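PDB 6Y3P: KLLA0B12012p from Kluyveromyces lactis, which is Pby1, a direct partner of the mRNA decapping enzyme Dcp2, whose C-terminal domain, the part in this chain, is an ATP-grasp fold that probably binds ATP. Local coordinates for residues Y232-A237 and L359-D364; R218-C223 and A348-K353; W140-P145 and I154-T159. All coordinates share one frame; numbering follows the deposited sequence.

Overall arrangement
The three contacts illustrate how an ATP-grasp domain of the tubulin-tyrosine ligase family is assembled from separate sheets. Contact 3 comes first along the chain, as a hairpin within the five-stranded antiparallel sheet. Contacts 1 and 2 follow and interleave: 218-223, 232-237, 348-353, then 359-364. Their centres lie about 10 Å apart, and they touch directly, because strands 215-224 and 228-239 are neighbours in the larger antiparallel sheet, against which the loop after strand 341-347 and the ensuing helix 357-375 pack. Contact 3 is remote, its centre about 33 Å from that of contact 1 and 29 Å from that of contact 2. Contact 3 is thus a local hairpin pairing, whereas contacts 1 and 2 bring segments over 120 residues apart onto the larger sheet.

Contact 1: Y232-A237 and L359-D364; sequences YDRMLA and LKNLID
L362 fits under R234, its CA lying over one face of the guanidinium, 3.5 Å from R234 NH1, while its branched end runs back beneath the arginine's aliphatic root. The setting is helix-on-sheet packing in the ATP-grasp domain: helix 357-375 rests on strand 228-239, which is interrupted near this point by a bulge or short loop. Both methyls of L362 are used. CD1 faces R234 CB at 3.9 Å, and CD2 sits between L236 CD1, 3.7 Å away, and the Y232 ring, which it meets in plane at the edge, 3.8 Å from Y232 CE2. Y232 places its CG opposite its own backbone N (chi1 -173°), sending the ring out to the helix; on its own side, the backbone N of R234 lies over the ring centre. The phenol then donates a short bond, Y232 OH to L362 O at 2.6 Å, lying in the carbonyl plane on a lone pair. A buried hydroxyl and a helix carbonyl thereby satisfy one another beside the leucine side chain.

R234 illustrates how one cation can tie several elements together. Its chain bends at chi3 (61°), bringing NH1 within reach of N361 on the exposed side of the helix, with the amide plane turned well away from that of the guanidinium. Salt bridges from NH1 to E365 and from NE to E281 are likely to fix the rotation of the group over the leucine. The N361 bond itself is nearly straight: R234 NH1 to N361 OD1 spans 2.8 Å, with 161° at the hydrogen and the oxygen close to the guanidinium plane.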
# COMPACT_ATOMS: atom_id res chain seq x y z
N TYR A 232 -5.79 -9.55 4.84
CA TYR A 232 -5.10 -10.48 5.73
C TYR A 232 -4.96 -9.78 7.11
O TYR A 232 -4.28 -8.75 7.22
CB TYR A 232 -3.74 -10.87 5.13
CG TYR A 232 -3.05 -11.97 5.91
CD1 TYR A 232 -3.75 -13.11 6.32
CD2 TYR A 232 -1.70 -11.88 6.23
CE1 TYR A 232 -3.12 -14.11 7.06
CE2 TYR A 232 -1.07 -12.88 6.96
CZ TYR A 232 -1.78 -14.00 7.37
OH TYR A 232 -1.15 -14.99 8.06
N ASP A 233 -5.65 -10.31 8.13
CA ASP A 233 -5.71 -9.74 9.48
C ASP A 233 -4.45 -9.90 10.33
O ASP A 233 -4.40 -9.33 11.41
CB ASP A 233 -6.94 -10.25 10.26
CG ASP A 233 -8.18 -9.41 10.01
OD1 ASP A 233 -8.07 -8.39 9.29
OD2 ASP A 233 -9.26 -9.78 10.52
N ARG A 234 -3.45 -10.65 9.87
CA ARG A 234 -2.19 -10.78 10.60
C ARG A 234 -1.28 -9.75 9.94
O ARG A 234 -0.68 -10.00 8.89
CB ARG A 234 -1.64 -12.21 10.50
CG ARG A 234 -2.59 -13.27 11.11
CD ARG A 234 -1.91 -14.63 11.28
NE ARG A 234 -0.75 -14.56 12.17
CZ ARG A 234 0.19 -15.49 12.27
NH1 ARG A 234 0.11 -16.60 11.55
NH2 ARG A 234 1.22 -15.32 13.09
N MET A 235 -1.30 -8.53 10.48
CA MET A 235 -0.57 -7.40 9.92
C MET A 235 0.79 -7.15 10.60
O MET A 235 1.11 -7.76 11.62
CB MET A 235 -1.45 -6.14 9.90
CG MET A 235 -2.92 -6.41 9.73
SD MET A 235 -3.81 -4.85 9.62
CE MET A 235 -5.47 -5.45 9.19
N LEU A 236 1.61 -6.32 9.98
CA LEU A 236 2.96 -6.05 10.46
C LEU A 236 3.08 -4.62 10.92
O LEU A 236 2.50 -3.71 10.31
CB LEU A 236 3.98 -6.26 9.32
CG LEU A 236 4.43 -7.69 8.94
CD1 LEU A 236 3.28 -8.53 8.49
CD2 LEU A 236 5.40 -7.65 7.80
N ALA A 237 3.88 -4.42 11.95
CA ALA A 237 4.23 -3.11 12.46
C ALA A 237 5.75 -3.01 12.24
O ALA A 237 6.50 -3.83 12.75
CB ALA A 237 3.87 -2.99 13.94
N LEU A 359 7.27 -14.64 12.23
CA LEU A 359 7.00 -13.92 11.00
C LEU A 359 6.91 -14.86 9.80
O LEU A 359 6.14 -14.58 8.88
CB LEU A 359 7.97 -12.75 10.76
CG LEU A 359 7.75 -11.41 11.54
CD1 LEU A 359 6.29 -10.96 11.55
CD2 LEU A 359 8.30 -11.47 12.96
N LYS A 360 7.62 -16.01 9.84
CA LYS A 360 7.55 -17.05 8.81
C LYS A 360 6.19 -17.73 8.86
O LYS A 360 5.64 -18.05 7.80
CB LYS A 360 8.67 -18.09 8.99
CG LYS A 360 8.84 -19.05 7.80
CD LYS A 360 8.32 -20.45 8.09
CE LYS A 360 9.42 -21.44 8.38
NZ LYS A 360 10.00 -21.99 7.13
N ASN A 361 5.65 -17.95 10.07
CA ASN A 361 4.33 -18.54 10.35
C ASN A 361 3.27 -17.63 9.73
O ASN A 361 2.35 -18.10 9.05
CB ASN A 361 4.12 -18.64 11.87
CG ASN A 361 2.84 -19.34 12.31
OD1 ASN A 361 1.72 -18.82 12.16
ND2 ASN A 361 2.98 -20.48 12.95
N LEU A 362 3.44 -16.31 9.92
CA LEU A 362 2.55 -15.29 9.39
C LEU A 362 2.47 -15.37 7.85
O LEU A 362 1.37 -15.30 7.31
CB LEU A 362 3.03 -13.89 9.87
CG LEU A 362 2.10 -12.72 9.56
CD1 LEU A 362 2.17 -11.67 10.64
CD2 LEU A 362 2.40 -12.12 8.18
N ILE A 363 3.63 -15.52 7.17
CA ILE A 363 3.72 -15.57 5.71
C ILE A 363 3.21 -16.93 5.18
O ILE A 363 2.56 -16.96 4.12
CB ILE A 363 5.16 -15.17 5.23
CG1 ILE A 363 5.44 -13.67 5.48
CG2 ILE A 363 5.49 -15.55 3.79
CD1 ILE A 363 4.56 -12.65 4.68
N ASP A 364 3.44 -18.04 5.95
CA ASP A 364 2.96 -19.40 5.61
C ASP A 364 1.43 -19.45 5.58
O ASP A 364 0.86 -20.08 4.69
CB ASP A 364 3.46 -20.42 6.64
CG ASP A 364 4.88 -20.90 6.46
OD1 ASP A 364 5.56 -20.42 5.52
OD2 ASP A 364 5.31 -21.78 7.24

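Contact 2: R218-C223 and A348-K353; sequences RCYVTC and AFPDFK
The guanidinium of R218 is shared between a charge and a ring: NH2 forms a salt bridge to D332 on strand 326-335, while NH1 rests against P350, with P350 CB 3.6 Å from R218 NH1 and near the guanidinium plane. Paired in this way, the arginine's polar end is held by the sheet while its edge receives the loop. Its chain folds at chi2 (52°) and again at chi3, which lets the head turn over to the proline instead of running straight out from the strand.

Two residues along the same strand, Y220 makes the wider contact. P350 CG approaches the ring at its edge, 4.1 Å from Y220 CE1, and the F352 ring meets the same CE1 corner obliquely. The two aromatic side chains pass in opposite directions, with planes 35° apart and centroids separated by 5.1 Å, and their closest atoms, Y220 CE1 and F352 CE1, are 3.5 Å apart.

This is the central antiparallel sheet of the ATP-grasp domain, and segment 348-353 is the irregular link that carries the chain from strand 341-347 to helix 357-375 across the side of strand 215-224 bearing R218 and Y220. With an alanine at Y220, P350 CG would lose its aromatic neighbour, and the F352 ring is likely to be freer to shift.

F352 is backed by F367 of that helix, edge-to-face, and by T328 of strand 326-335, so the link is tied to both helix 357-375 and strand 326-335. Its CD1 atom also lies against the tyrosine, 3.6 Å from Y220 CE1, close to where the phenol ring carries its hydroxyl.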
# COMPACT_ATOMS: atom_id res chain seq x y z
N ARG A 218 1.96 -2.53 7.74
CA ARG A 218 2.00 -3.16 6.44
C ARG A 218 0.86 -4.20 6.49
O ARG A 218 0.92 -5.16 7.26
CB ARG A 218 3.37 -3.82 6.16
CG ARG A 218 3.44 -4.63 4.84
CD ARG A 218 2.97 -3.80 3.66
NE ARG A 218 3.89 -3.82 2.52
CZ ARG A 218 5.01 -3.10 2.42
NH1 ARG A 218 5.76 -3.18 1.33
NH2 ARG A 218 5.40 -2.33 3.43
N CYS A 219 -0.18 -3.97 5.69
CA CYS A 219 -1.33 -4.85 5.59
C CYS A 219 -1.32 -5.53 4.18
O CYS A 219 -1.29 -4.83 3.16
CB CYS A 219 -2.60 -4.03 5.83
SG CYS A 219 -4.14 -4.96 5.64
N TYR A 220 -1.27 -6.89 4.12
CA TYR A 220 -1.34 -7.58 2.83
C TYR A 220 -2.79 -7.73 2.41
O TYR A 220 -3.61 -8.23 3.17
CB TYR A 220 -0.64 -8.94 2.84
CG TYR A 220 0.83 -8.79 3.16
CD1 TYR A 220 1.70 -8.17 2.27
CD2 TYR A 220 1.34 -9.21 4.39
CE1 TYR A 220 3.05 -8.00 2.58
CE2 TYR A 220 2.69 -9.05 4.71
CZ TYR A 220 3.55 -8.46 3.79
OH TYR A 220 4.87 -8.29 4.07
N VAL A 221 -3.10 -7.24 1.21
CA VAL A 221 -4.44 -7.22 0.65
C VAL A 221 -4.41 -8.03 -0.63
O VAL A 221 -3.61 -7.72 -1.51
CB VAL A 221 -4.90 -5.77 0.42
CG1 VAL A 221 -6.29 -5.73 -0.23
CG2 VAL A 221 -4.89 -4.97 1.72
N THR A 222 -5.26 -9.06 -0.74
CA THR A 222 -5.32 -9.89 -1.95
C THR A 222 -6.59 -9.62 -2.70
O THR A 222 -7.68 -9.73 -2.16
CB THR A 222 -5.11 -11.40 -1.64
OG1 THR A 222 -3.95 -11.57 -0.84
CG2 THR A 222 -4.98 -12.25 -2.90
N CYS A 223 -6.44 -9.23 -3.96
CA CYS A 223 -7.54 -9.08 -4.90
C CYS A 223 -7.58 -10.34 -5.66
O CYS A 223 -6.55 -10.78 -6.13
CB CYS A 223 -7.32 -7.90 -5.83
SG CYS A 223 -7.71 -6.32 -5.08
N ALA A 348 2.81 -2.60 -4.99
CA ALA A 348 2.72 -3.78 -5.84
C ALA A 348 4.00 -4.55 -5.60
O ALA A 348 5.05 -3.93 -5.33
CB ALA A 348 2.66 -3.36 -7.31
N PHE A 349 3.93 -5.88 -5.71
CA PHE A 349 5.04 -6.82 -5.56
C PHE A 349 5.92 -6.48 -4.32
O PHE A 349 7.13 -6.23 -4.44
CB PHE A 349 5.82 -6.92 -6.90
CG PHE A 349 5.02 -7.74 -7.90
CD1 PHE A 349 3.94 -7.18 -8.58
CD2 PHE A 349 5.31 -9.09 -8.10
CE1 PHE A 349 3.18 -7.95 -9.46
CE2 PHE A 349 4.53 -9.86 -8.96
CZ PHE A 349 3.48 -9.29 -9.65
N PRO A 350 5.28 -6.41 -3.12
CA PRO A 350 6.04 -6.06 -1.91
C PRO A 350 7.07 -7.11 -1.51
O PRO A 350 6.92 -8.29 -1.87
CB PRO A 350 4.94 -5.95 -0.84
CG PRO A 350 3.86 -6.88 -1.33
CD PRO A 350 3.86 -6.69 -2.80
N ASP A 351 8.12 -6.70 -0.78
CA ASP A 351 9.11 -7.65 -0.30
C ASP A 351 8.48 -8.32 0.91
O ASP A 351 8.10 -7.65 1.87
CB ASP A 351 10.47 -6.99 0.05
CG ASP A 351 11.69 -7.92 0.11
OD1 ASP A 351 11.59 -9.08 -0.40
OD2 ASP A 351 12.74 -7.49 0.62
N PHE A 352 8.24 -9.62 0.80
CA PHE A 352 7.67 -10.45 1.84
C PHE A 352 8.77 -10.97 2.78
O PHE A 352 8.44 -11.51 3.83
CB PHE A 352 6.88 -11.64 1.24
CG PHE A 352 5.68 -11.26 0.40
CD1 PHE A 352 4.46 -10.96 1.01
CD2 PHE A 352 5.75 -11.25 -0.99
CE1 PHE A 352 3.34 -10.62 0.23
CE2 PHE A 352 4.64 -10.89 -1.76
CZ PHE A 352 3.45 -10.59 -1.15
N LYS A 353 10.07 -10.81 2.40
CA LYS A 353 11.21 -11.31 3.20
C LYS A 353 11.25 -10.77 4.66
O LYS A 353 11.25 -9.56 4.88
CB LYS A 353 12.56 -11.09 2.51
CG LYS A 353 13.63 -12.03 3.07
CD LYS A 353 15.05 -11.68 2.69
CE LYS A 353 16.04 -11.94 3.82
NZ LYS A 353 15.79 -13.22 4.57

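Contact 3: W140-P145 and I154-T159; sequences WWILKP and IRIFKT
A beta hairpin, formed by strands 140-145 and 154-157 in the antiparallel sheet of the ATP-grasp fold, defines this contact. Its eight-residue connection is only partly modelled, consistent with the mobile, glycine-rich loop found at this point in ATP-grasp enzymes. W141 with F157 and L143 with R155 are hydrogen-bonded pairs, flanking the non-hydrogen-bonded pair I142 with I156. The straightest bond runs from L143 N to R155 O, 2.8 Å long with 173° at the hydrogen; W141 N to F157 O, at 2.9 Å, is more bent at its hydrogen.

Alternation of side chains puts W141, L143, R155 and F157 on one face and I142 and I156 on the other. On the first, F157 turns its CG into the space between its backbone N and carbonyl carbon (chi1 68°), which lays the ring back over the neighbouring strand. W141 CB covers a face of that ring, 3.4 Å from F157 CZ, in a CH-pi contact, and L143 CB reaches its rim at F157 CE1. Helix 160-171 closes over this side through L163, I166 and F167; R155, on the same face, pairs through NE with D252 and through NH1 with S169 of that helix. On the other face the isoleucines interlock, I142 CD1 lying 3.5 Å from I156 CG1 and also touching I154 CD1.

Beyond the pairs, K158 lies along the indole of W140, its chain bent at chi3 and chi4 to follow the rings, and H202 stacks on the same tryptophan. K158 CD sits over the five-membered ring, 3.5 Å from its centroid, and the ammonium makes a cation-pi contact, K158 NZ standing 3.5 Å from the centroid of the six-membered ring of W140.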
# COMPACT_ATOMS: atom_id res chain seq x y z
N TRP A 140 -1.44 19.35 9.01
CA TRP A 140 0.01 19.56 9.02
C TRP A 140 0.52 19.04 7.68
O TRP A 140 -0.13 18.20 7.04
CB TRP A 140 0.71 18.83 10.18
CG TRP A 140 0.31 19.33 11.54
CD1 TRP A 140 -0.94 19.34 12.07
CD2 TRP A 140 1.17 19.93 12.52
NE1 TRP A 140 -0.91 19.91 13.33
CE2 TRP A 140 0.37 20.26 13.63
CE3 TRP A 140 2.54 20.22 12.56
CZ2 TRP A 140 0.91 20.83 14.79
CZ3 TRP A 140 3.07 20.82 13.69
CH2 TRP A 140 2.25 21.12 14.79
N TRP A 141 1.63 19.61 7.22
CA TRP A 141 2.14 19.28 5.90
C TRP A 141 3.61 19.19 5.92
O TRP A 141 4.28 19.78 6.76
CB TRP A 141 1.72 20.36 4.87
CG TRP A 141 0.25 20.53 4.73
CD1 TRP A 141 -0.54 21.38 5.46
CD2 TRP A 141 -0.63 19.74 3.94
NE1 TRP A 141 -1.87 21.17 5.15
CE2 TRP A 141 -1.95 20.18 4.19
CE3 TRP A 141 -0.44 18.73 2.97
CZ2 TRP A 141 -3.06 19.69 3.49
CZ3 TRP A 141 -1.54 18.22 2.30
CH2 TRP A 141 -2.83 18.70 2.55
N ILE A 142 4.11 18.50 4.95
CA ILE A 142 5.53 18.38 4.78
C ILE A 142 5.88 18.72 3.32
O ILE A 142 5.13 18.35 2.40
CB ILE A 142 5.98 17.01 5.33
CG1 ILE A 142 7.35 17.12 5.92
CG2 ILE A 142 5.83 15.82 4.37
CD1 ILE A 142 7.44 16.39 7.07
N LEU A 143 6.90 19.57 3.14
CA LEU A 143 7.41 20.00 1.84
C LEU A 143 8.65 19.13 1.53
O LEU A 143 9.71 19.37 2.09
CB LEU A 143 7.73 21.50 1.82
CG LEU A 143 8.35 22.03 0.50
CD1 LEU A 143 7.32 22.11 -0.63
CD2 LEU A 143 9.05 23.35 0.72
N LYS A 144 8.47 18.10 0.68
CA LYS A 144 9.52 17.15 0.32
C LYS A 144 10.09 17.49 -1.04
O LYS A 144 9.36 17.38 -2.03
CB LYS A 144 8.98 15.70 0.26
CG LYS A 144 8.32 15.16 1.52
CD LYS A 144 7.16 14.22 1.15
CE LYS A 144 7.39 12.77 1.54
NZ LYS A 144 8.26 12.06 0.56
N PRO A 145 11.39 17.86 -1.15
CA PRO A 145 11.97 18.09 -2.48
C PRO A 145 12.16 16.71 -3.12
O PRO A 145 12.91 15.90 -2.58
CB PRO A 145 13.31 18.79 -2.17
CG PRO A 145 13.32 19.04 -0.69
CD PRO A 145 12.42 18.02 -0.10
N ILE A 154 13.46 18.11 3.91
CA ILE A 154 12.01 18.06 4.04
C ILE A 154 11.58 18.88 5.30
O ILE A 154 12.06 18.63 6.41
CB ILE A 154 11.35 16.64 3.91
CG1 ILE A 154 11.27 15.87 5.23
CG2 ILE A 154 12.05 15.78 2.83
CD1 ILE A 154 10.27 14.69 5.24
N ARG A 155 10.72 19.91 5.09
CA ARG A 155 10.27 20.85 6.11
C ARG A 155 8.75 20.84 6.38
O ARG A 155 7.94 20.68 5.46
CB ARG A 155 10.75 22.27 5.77
CG ARG A 155 12.26 22.44 5.86
CD ARG A 155 12.71 23.87 5.67
NE ARG A 155 12.30 24.75 6.77
CZ ARG A 155 12.55 26.06 6.83
NH1 ARG A 155 13.23 26.66 5.87
NH2 ARG A 155 12.12 26.77 7.87
N ILE A 156 8.38 21.02 7.66
CA ILE A 156 7.00 21.06 8.16
C ILE A 156 6.45 22.48 8.12
O ILE A 156 7.18 23.46 8.36
CB ILE A 156 6.90 20.43 9.59
CG1 ILE A 156 7.23 18.95 9.52
CG2 ILE A 156 5.50 20.58 10.22
CD1 ILE A 156 7.48 18.35 10.81
N PHE A 157 5.14 22.59 7.85
CA PHE A 157 4.38 23.83 7.83
C PHE A 157 2.89 23.51 7.94
O PHE A 157 2.49 22.36 7.74
CB PHE A 157 4.66 24.61 6.54
CG PHE A 157 4.12 23.97 5.29
CD1 PHE A 157 4.85 22.99 4.62
CD2 PHE A 157 2.89 24.37 4.75
CE1 PHE A 157 4.36 22.39 3.46
CE2 PHE A 157 2.42 23.80 3.57
CZ PHE A 157 3.16 22.81 2.93
N LYS A 158 2.07 24.52 8.20
CA LYS A 158 0.62 24.38 8.26
C LYS A 158 -0.09 25.41 7.39
O LYS A 158 -1.21 25.15 6.95
CB LYS A 158 0.10 24.48 9.70
CG LYS A 158 0.36 23.24 10.55
CD LYS A 158 -0.71 23.05 11.63
CE LYS A 158 -0.59 24.00 12.81
NZ LYS A 158 0.73 23.89 13.49
N THR A 159 0.52 26.59 7.15
CA THR A 159 -0.10 27.68 6.36
C THR A 159 0.71 28.12 5.12
O THR A 159 1.93 27.90 5.02
CB THR A 159 -0.41 28.89 7.27
OG1 THR A 159 0.82 29.49 7.68
CG2 THR A 159 -1.23 28.52 8.51